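Local coordinates for MutT/nudix family protein (PDB 2W4E) that probably hydrolyses ADP-ribose as a magnesium-dependent Nudix pyrophosphatase, its Nudix domain making up most of this N-terminally truncated chain, at residues L111-V114 against Y115-E119. Sequence-based numbering, arbitrary orientation.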
loop_
_atom_site.group_PDB
_atom_site.type_symbol
_atom_site.label_atom_id
_atom_site.label_comp_id
_atom_site.label_asym_id
_atom_site.label_seq_id
_atom_site.Cartn_x
_atom_site.Cartn_y
_atom_site.Cartn_z
ATOM N N LEU A 111 -1.488 8.032 -17.539
ATOM C CA LEU A 111 -2.026 7.244 -16.434
ATOM C C LEU A 111 -2.244 5.767 -16.812
ATOM O O LEU A 111 -2.109 4.904 -15.964
ATOM C CB LEU A 111 -3.350 7.840 -15.916
ATOM C CG LEU A 111 -3.281 9.022 -14.956
ATOM C CD1 LEU A 111 -4.687 9.610 -14.691
ATOM C CD2 LEU A 111 -2.603 8.611 -13.636
ATOM N N ALA A 112 -2.592 5.479 -18.071
ATOM C CA ALA A 112 -2.863 4.097 -18.499
ATOM C C ALA A 112 -1.609 3.224 -18.344
ATOM O O ALA A 112 -1.670 2.070 -17.892
ATOM C CB ALA A 112 -3.379 4.098 -19.955
ATOM N N GLU A 113 -0.466 3.812 -18.676
ATOM C CA GLU A 113 0.826 3.191 -18.522
ATOM C C GLU A 113 1.238 3.020 -17.056
ATOM O O GLU A 113 1.701 1.964 -16.667
ATOM C CB GLU A 113 1.877 4.013 -19.278
ATOM C CG GLU A 113 3.277 3.469 -19.137
ATOM C CD GLU A 113 3.438 1.997 -19.592
ATOM O OE1 GLU A 113 2.523 1.386 -20.204
ATOM O OE2 GLU A 113 4.513 1.451 -19.326
ATOM N N VAL A 114 0.994 4.038 -16.244
ATOM C CA VAL A 114 1.223 3.911 -14.798
ATOM C C VAL A 114 0.429 2.740 -14.170
ATOM O O VAL A 114 0.986 1.929 -13.379
ATOM C CB VAL A 114 0.922 5.232 -14.052
ATOM C CG1 VAL A 114 1.217 5.068 -12.551
ATOM C CG2 VAL A 114 1.813 6.311 -14.600
ATOM N N TYR A 115 -0.844 2.634 -14.519
ATOM C CA TYR A 115 -1.667 1.533 -13.973
ATOM C C TYR A 115 -1.319 0.165 -14.585
ATOM O O TYR A 115 -1.483 -0.885 -13.910
ATOM C CB TYR A 115 -3.173 1.859 -14.013
ATOM C CG TYR A 115 -3.495 2.810 -12.870
ATOM C CD1 TYR A 115 -3.328 4.203 -13.011
ATOM C CD2 TYR A 115 -3.883 2.318 -11.625
ATOM C CE1 TYR A 115 -3.582 5.098 -11.924
ATOM C CE2 TYR A 115 -4.143 3.200 -10.533
ATOM C CZ TYR A 115 -3.983 4.574 -10.696
ATOM O OH TYR A 115 -4.233 5.408 -9.633
ATOM N N ARG A 116 -0.801 0.171 -15.826
ATOM C CA ARG A 116 -0.291 -1.081 -16.385
ATOM C C ARG A 116 0.917 -1.504 -15.545
ATOM O O ARG A 116 0.994 -2.653 -15.107
ATOM C CB ARG A 116 0.075 -0.955 -17.859
ATOM C CG ARG A 116 0.489 -2.297 -18.442
ATOM C CD ARG A 116 1.414 -2.113 -19.669
ATOM N NE ARG A 116 2.667 -1.456 -19.309
ATOM C CZ ARG A 116 3.649 -1.993 -18.579
ATOM N NH1 ARG A 116 3.589 -3.245 -18.138
ATOM N NH2 ARG A 116 4.726 -1.271 -18.308
ATOM N N MET A 117 1.835 -0.575 -15.291
ATOM C CA MET A 117 2.965 -0.837 -14.398
ATOM C C MET A 117 2.511 -1.371 -13.026
ATOM O O MET A 117 3.018 -2.377 -12.557
ATOM C CB MET A 117 3.836 0.391 -14.228
ATOM C CG MET A 117 4.588 0.793 -15.494
ATOM S SD MET A 117 5.208 2.522 -15.399
ATOM C CE MET A 117 6.584 2.277 -14.297
ATOM N N LEU A 118 1.572 -0.669 -12.400
ATOM C CA LEU A 118 1.027 -1.064 -11.090
ATOM C C LEU A 118 0.541 -2.547 -11.083
ATOM O O LEU A 118 0.906 -3.311 -10.209
ATOM C CB LEU A 118 -0.121 -0.136 -10.715
ATOM C CG LEU A 118 -0.740 -0.277 -9.308
ATOM C CD1 LEU A 118 0.299 -0.068 -8.214
ATOM C CD2 LEU A 118 -1.979 0.631 -9.108
ATOM N N GLU A 119 -0.253 -2.924 -12.076
ATOM C CA GLU A 119 -0.871 -4.230 -12.115
ATOM C C GLU A 119 0.183 -5.310 -12.360
ATOM O O GLU A 119 0.133 -6.382 -11.744
ATOM C CB GLU A 119 -1.965 -4.240 -13.167
ATOM C CG GLU A 119 -3.196 -3.492 -12.710
ATOM C CD GLU A 119 -4.320 -3.585 -13.687
ATOM O OE1 GLU A 119 -4.082 -4.136 -14.792
ATOM O OE2 GLU A 119 -5.450 -3.121 -13.355
#
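In the amphipathic helix 111-120 of the Nudix domain, which directly follows strand 104-110, E113 and R116 form an i to i+3 salt bridge on the outer side. The guanidinium grips the carboxylate side-on: NE of R116 reaches OE1 of E113 at 3.0 Å, and NH2 of R116 meets OE2 of E113 at 2.9 Å. The oxygens lie nearly in the guanidinium plane, but the nitrogens meet their syn sides from well out of the carboxylate plane, because the two planes are turned 37° apart. The glutamate has CG anti to its N (chi1 178°) and then bends at chi2, which brings the carboxylate alongside the arginine. Arginine suits this exposed site because its several N-H groups hold E113 through NE and NH2 while NH1 reaches E122. A glutamine in place of E113 would probably lose the charge that pairs with R116, leaving its NE without an anionic mate. On the inner side, L111 and Y115 run side by side, with CD2 of L111 4.0 Å from CE1 of Y115. Tyrosine suits this buried place because its ring packs against leucine while its OH is satisfied by the carbonyl of L132 in helix 126-141. Compact, apolar V114 packs against A19 and L21 of strand 18-26, and L118 on W133. Regular i to i+4 bonds join the turns, the straightest running from M117 N to E113 O (2.9 Å, 174° at the hydrogen).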